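Local structure of dihydropteridine reductase (Caenorhabditis elegans, 1OOE) at residues S108-A111 against A112-T116; S199-S202 against E203-K207. The protein probably reduces quinonoid dihydrobiopterin to tetrahydrobiopterin using NADH or NADPH, working as a homodimer of the short-chain dehydrogenase/reductase family. All coordinates share one frame; numbering follows the deposited sequence. Where two conformers were deposited one is given.

Contact 1 (S108-A111 against A112-T116); sequences SAIA and AKLAT
Ala112 sits one turn on from Ser108 and Ala109, and its methyl group rests between their carbonyls, with CB 3.4 Å from Ala109 O. Its backbone N donates to Ser108 O at 3.0 Å. Ala111, just before it, uses its carbonyl for the following turn: its O accepts the N-H of Ala115, and Ala115 CB lies 3.7 Å from that oxygen, while the Ala111 methyl points away from residues 112-116. Ile110 is the bulkiest of the three. Leu114 N bonds to Ile110 O at 2.9 Å, and the Leu114 branch folds back over the same oxygen, because CG is set anti to the carbonyl carbon (chi1 -74°); CG comes within 3.3 Å of Ile110 O. Beyond it, Ile110 CG2 and Leu114 CD1 meet more loosely at 4.3 Å, an ordinary i, i+4 apolar pair along a regular alpha-helix. Further along, Thr116 OG1 donates to Lys113 O at 2.8 Å, and the hydroxyl of Thr117 bonds to that same carbonyl. Lys113 NZ hydrogen-bonds to Ser90 O of the second subunit. Within its own chain the helix packs on three elements: Ala111 against Val76 and Cys78 of strand 73-78, Ala112 against Leu157 of helix 141-158, and Leu114 against Thr64 of helix 53-68.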
ATOM      1  N   SER A 108       6.188   7.056   6.461  1.00  9.30           N
ATOM      2  CA  SER A 108       6.953   7.220   5.230  1.00  7.87           C
ATOM      3  C   SER A 108       6.435   8.392   4.416  1.00  6.88           C
ATOM      4  O   SER A 108       7.213   9.157   3.863  1.00  7.11           O
ATOM      5  CB  SER A 108       6.881   5.952   4.374  1.00  7.13           C
ATOM      6  OG  SER A 108       7.529   4.872   5.015  1.00  8.40           O
ATOM      7  N   ALA A 109       5.115   8.524   4.340  1.00  8.42           N
ATOM      8  CA  ALA A 109       4.508   9.606   3.574  1.00  8.16           C
ATOM      9  C   ALA A 109       4.773  10.970   4.201  1.00  8.72           C
ATOM     10  O   ALA A 109       5.047  11.934   3.491  1.00  8.76           O
ATOM     11  CB  ALA A 109       3.015   9.377   3.444  1.00  8.93           C
ATOM     12  N   ILE A 110       4.674  11.062   5.523  1.00  7.83           N
ATOM     13  CA  ILE A 110       4.924  12.334   6.195  1.00  9.60           C
ATOM     14  C   ILE A 110       6.410  12.678   6.087  1.00  9.35           C
ATOM     15  O   ILE A 110       6.776  13.847   5.942  1.00 10.00           O
ATOM     16  CB  ILE A 110       4.467  12.287   7.677  1.00  9.87           C
ATOM     17  CG1 ILE A 110       2.941  12.152   7.726  1.00  9.06           C
ATOM     18  CG2 ILE A 110       4.902  13.557   8.410  1.00  9.25           C
ATOM     19  CD1 ILE A 110       2.360  12.030   9.118  1.00 11.59           C
ATOM     20  N   ALA A 111       7.272  11.665   6.131  1.00  8.91           N
ATOM     21  CA  ALA A 111       8.704  11.917   5.990  1.00  9.46           C
ATOM     22  C   ALA A 111       8.950  12.508   4.597  1.00  9.87           C
ATOM     23  O   ALA A 111       9.739  13.447   4.435  1.00  6.75           O
ATOM     24  CB  ALA A 111       9.499  10.614   6.165  1.00  9.83           C
ATOM     25  N   ALA A 112       8.265  11.964   3.593  1.00  8.28           N
ATOM     26  CA  ALA A 112       8.411  12.456   2.226  1.00  8.70           C
ATOM     27  C   ALA A 112       7.931  13.904   2.133  1.00  9.30           C
ATOM     28  O   ALA A 112       8.584  14.739   1.512  1.00  8.94           O
ATOM     29  CB  ALA A 112       7.622  11.572   1.254  1.00  8.52           C
ATOM     30  N   LYS A 113       6.787  14.195   2.749  1.00  8.61           N
ATOM     31  CA  LYS A 113       6.241  15.552   2.736  1.00  9.71           C
ATOM     32  C   LYS A 113       7.247  16.516   3.365  1.00  9.66           C
ATOM     33  O   LYS A 113       7.442  17.632   2.875  1.00 10.39           O
ATOM     34  CB  LYS A 113       4.918  15.605   3.515  1.00 11.99           C
ATOM     35  CG  LYS A 113       4.212  16.965   3.455  1.00 10.58           C
ATOM     36  CD  LYS A 113       3.805  17.323   2.030  1.00 15.84           C
ATOM     37  CE  LYS A 113       3.192  18.715   1.959  1.00 13.46           C
ATOM     38  NZ  LYS A 113       2.650  19.006   0.605  1.00 17.81           N
ATOM     39  N   LEU A 114       7.882  16.088   4.453  1.00 10.10           N
ATOM     40  CA  LEU A 114       8.873  16.923   5.124  1.00 10.57           C
ATOM     41  C   LEU A 114      10.044  17.210   4.189  1.00 11.95           C
ATOM     42  O   LEU A 114      10.557  18.328   4.147  1.00 13.83           O
ATOM     43  CB  LEU A 114       9.381  16.233   6.396  1.00 10.37           C
ATOM     44  CG  LEU A 114       8.411  16.218   7.580  1.00  9.74           C
ATOM     45  CD1 LEU A 114       8.902  15.248   8.654  1.00 11.34           C
ATOM     46  CD2 LEU A 114       8.284  17.623   8.141  1.00 12.00           C
ATOM     47  N   ALA A 115      10.451  16.199   3.426  1.00 11.23           N
ATOM     48  CA  ALA A 115      11.570  16.343   2.498  1.00 12.26           C
ATOM     49  C   ALA A 115      11.289  17.339   1.377  1.00 12.92           C
ATOM     50  O   ALA A 115      12.149  18.148   1.029  1.00 13.27           O
ATOM     51  CB  ALA A 115      11.928  14.983   1.906  1.00 12.21           C
ATOM     52  N   THR A 116      10.095  17.279   0.801  1.00 15.76           N
ATOM     53  CA  THR A 116       9.751  18.194  -0.280  1.00 16.35           C
ATOM     54  C   THR A 116       9.750  19.627   0.232  1.00 16.34           C
ATOM     55  O   THR A 116       9.962  20.571  -0.529  1.00 16.33           O
ATOM     56  CB  THR A 116       8.364  17.869  -0.883  1.00 19.18           C
ATOM     57  OG1 THR A 116       7.357  17.993   0.127  1.00 23.50           O
ATOM     58  CG2 THR A 116       8.347  16.455  -1.439  1.00 19.81           C
TER

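Contact 2 (S199-S202 against E203-K207); sequences SFIS and EHLLK
The imidazole of His204 leans over one face of the Phe200 ring, with CE1 leading. That atom sits off-centre toward the rim and comes within 3.3 Å of Phe200 CE1; the two planes are turned 47° apart, with ring centroids 4.3 Å from each other. CB of Phe200 leaves pointing away from residues 203-207; with CG opposite the backbone N (chi1 -175°), the ring is brought back to meet the imidazole. The bond from His204 ND1 to Phe200 O, 2.8 Å, fixes the imidazole's rotation; the same oxygen takes His204 N at 3.2 Å from the opposite face of the carbonyl plane. This helix belongs to the beta-alpha-beta crossover between parallel strands 169-175 and 221-227 of the Rossmann fold, and the Phe200 ring packs on Ile224 and on Ile233 of the last strand. With an alanine in place of His204, Phe200 O is likely to keep just the backbone donor, and the part of the ring under CE1 would lose its cover. Trp208 meets the imidazole too, and a bound MES, probably from the crystallisation liquor and salt-bridged to Lys207 NZ, lies nearby. Round the helix, the Glu203 carboxylate swings back beside Ser199, OE2 lying 3.7 Å from Ser199 CB.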
ATOM      1  N   SER A 199      25.622  -0.015  13.248  1.00 13.31           N
ATOM      2  CA  SER A 199      26.634   0.934  12.792  1.00 14.18           C
ATOM      3  C   SER A 199      26.861   0.876  11.281  1.00 14.08           C
ATOM      4  O   SER A 199      27.264   1.866  10.674  1.00 13.30           O
ATOM      5  CB  SER A 199      27.964   0.691  13.518  1.00 15.63           C
ATOM      6  OG  SER A 199      28.506  -0.581  13.207  1.00 18.62           O
ATOM      7  N   PHE A 200      26.606  -0.279  10.675  1.00 13.87           N
ATOM      8  CA  PHE A 200      26.782  -0.423   9.235  1.00 13.68           C
ATOM      9  C   PHE A 200      25.829   0.544   8.542  1.00 12.40           C
ATOM     10  O   PHE A 200      26.188   1.187   7.555  1.00 12.99           O
ATOM     11  CB  PHE A 200      26.457  -1.850   8.795  1.00 14.72           C
ATOM     12  CG  PHE A 200      26.727  -2.117   7.336  1.00 12.80           C
ATOM     13  CD1 PHE A 200      28.032  -2.229   6.862  1.00 13.90           C
ATOM     14  CD2 PHE A 200      25.675  -2.270   6.438  1.00 13.42           C
ATOM     15  CE1 PHE A 200      28.285  -2.496   5.514  1.00 12.62           C
ATOM     16  CE2 PHE A 200      25.914  -2.536   5.085  1.00 12.35           C
ATOM     17  CZ  PHE A 200      27.225  -2.649   4.624  1.00 13.21           C
ATOM     18  N   ILE A 201      24.612   0.635   9.076  1.00 12.53           N
ATOM     19  CA  ILE A 201      23.587   1.516   8.530  1.00 12.56           C
ATOM     20  C   ILE A 201      23.905   2.987   8.800  1.00 13.06           C
ATOM     21  O   ILE A 201      23.864   3.815   7.884  1.00 12.63           O
ATOM     22  CB  ILE A 201      22.192   1.182   9.129  1.00 12.28           C
ATOM     23  CG1 ILE A 201      21.842  -0.283   8.840  1.00 15.25           C
ATOM     24  CG2 ILE A 201      21.136   2.113   8.550  1.00 11.78           C
ATOM     25  CD1 ILE A 201      21.745  -0.616   7.372  0.50 13.47           C
ATOM     26  N   SER A 202      24.230   3.315  10.048  1.00 12.59           N
ATOM     27  CA  SER A 202      24.544   4.695  10.408  1.00 12.03           C
ATOM     28  C   SER A 202      25.710   5.211   9.576  1.00 12.92           C
ATOM     29  O   SER A 202      25.685   6.345   9.093  1.00 12.05           O
ATOM     30  CB  SER A 202      24.888   4.800  11.898  1.00 12.35           C
ATOM     31  OG  SER A 202      23.798   4.383  12.702  0.50  8.70           O
ATOM     32  N   GLU A 203      26.726   4.371   9.411  1.00 12.25           N
ATOM     33  CA  GLU A 203      27.898   4.737   8.628  1.00 12.58           C
ATOM     34  C   GLU A 203      27.538   5.015   7.173  1.00 13.64           C
ATOM     35  O   GLU A 203      28.023   5.986   6.583  1.00 12.72           O
ATOM     36  CB  GLU A 203      28.954   3.631   8.717  1.00 14.80           C
ATOM     37  CG  GLU A 203      29.786   3.691   9.991  1.00 16.58           C
ATOM     38  CD  GLU A 203      30.560   2.413  10.250  1.00 18.13           C
ATOM     39  OE1 GLU A 203      30.987   1.764   9.273  1.00 21.22           O
ATOM     40  OE2 GLU A 203      30.752   2.063  11.433  1.00 22.04           O
ATOM     41  N   HIS A 204      26.683   4.183   6.584  1.00 12.00           N
ATOM     42  CA  HIS A 204      26.306   4.418   5.198  1.00 12.16           C
ATOM     43  C   HIS A 204      25.440   5.657   5.042  1.00 11.51           C
ATOM     44  O   HIS A 204      25.556   6.373   4.048  1.00 12.23           O
ATOM     45  CB  HIS A 204      25.613   3.192   4.596  1.00 12.68           C
ATOM     46  CG  HIS A 204      26.570   2.148   4.111  1.00 12.26           C
ATOM     47  ND1 HIS A 204      27.283   1.336   4.967  1.00 13.01           N
ATOM     48  CD2 HIS A 204      26.976   1.825   2.859  1.00 13.01           C
ATOM     49  CE1 HIS A 204      28.087   0.558   4.263  1.00 15.06           C
ATOM     50  NE2 HIS A 204      27.921   0.835   2.982  1.00 15.00           N
ATOM     51  N   LEU A 205      24.578   5.930   6.016  1.00 11.24           N
ATOM     52  CA  LEU A 205      23.751   7.126   5.914  1.00 11.77           C
ATOM     53  C   LEU A 205      24.638   8.372   5.935  1.00 11.42           C
ATOM     54  O   LEU A 205      24.410   9.313   5.172  1.00 12.41           O
ATOM     55  CB  LEU A 205      22.728   7.189   7.048  1.00  9.96           C
ATOM     56  CG  LEU A 205      21.570   6.189   6.976  1.00 12.42           C
ATOM     57  CD1 LEU A 205      20.714   6.309   8.228  1.00 11.78           C
ATOM     58  CD2 LEU A 205      20.739   6.449   5.725  1.00 14.41           C
ATOM     59  N   LEU A 206      25.651   8.387   6.797  1.00 12.50           N
ATOM     60  CA  LEU A 206      26.545   9.547   6.854  1.00 11.91           C
ATOM     61  C   LEU A 206      27.293   9.689   5.526  1.00 10.91           C
ATOM     62  O   LEU A 206      27.452  10.800   5.011  1.00 11.37           O
ATOM     63  CB  LEU A 206      27.545   9.419   8.014  1.00 10.75           C
ATOM     64  CG  LEU A 206      28.559  10.565   8.167  1.00 11.08           C
ATOM     65  CD1 LEU A 206      27.823  11.883   8.361  1.00 12.98           C
ATOM     66  CD2 LEU A 206      29.477  10.291   9.347  1.00 12.26           C
ATOM     67  N   LYS A 207      27.736   8.567   4.963  1.00 11.25           N
ATOM     68  CA  LYS A 207      28.456   8.593   3.690  1.00 12.59           C
ATOM     69  C   LYS A 207      27.587   9.127   2.553  1.00 12.56           C
ATOM     70  O   LYS A 207      28.006  10.004   1.799  1.00 10.75           O
ATOM     71  CB  LYS A 207      28.957   7.196   3.311  1.00 11.77           C
ATOM     72  CG  LYS A 207      29.803   7.193   2.037  1.00 13.47           C
ATOM     73  CD  LYS A 207      30.281   5.804   1.634  1.00 14.29           C
ATOM     74  CE  LYS A 207      29.127   4.911   1.190  1.00 15.53           C
ATOM     75  NZ  LYS A 207      29.618   3.623   0.608  1.00 16.32           N
TER

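Overall arrangement
Going from the N terminus, the chain first builds strand 4-9, helix 14-25, the following strands and helix 53-68, then enters helix 93-118, where contact 1 joins two successive turns. It next runs through strand 123-128, helix 141-158 and strand 169-175 before reaching helix 198-210 and contact 2. Neither contact closes a loop, and they neither nest nor cross: they follow in series, with centres 21 Å apart and nearest atoms about 12 Å apart. Contact 1 lies in the layer with helices 53-68 and 141-158, beside the second subunit; contact 2 packs against helix 14-25 and the C-terminal strands, consistent with opposite faces of the Rossmann sheet.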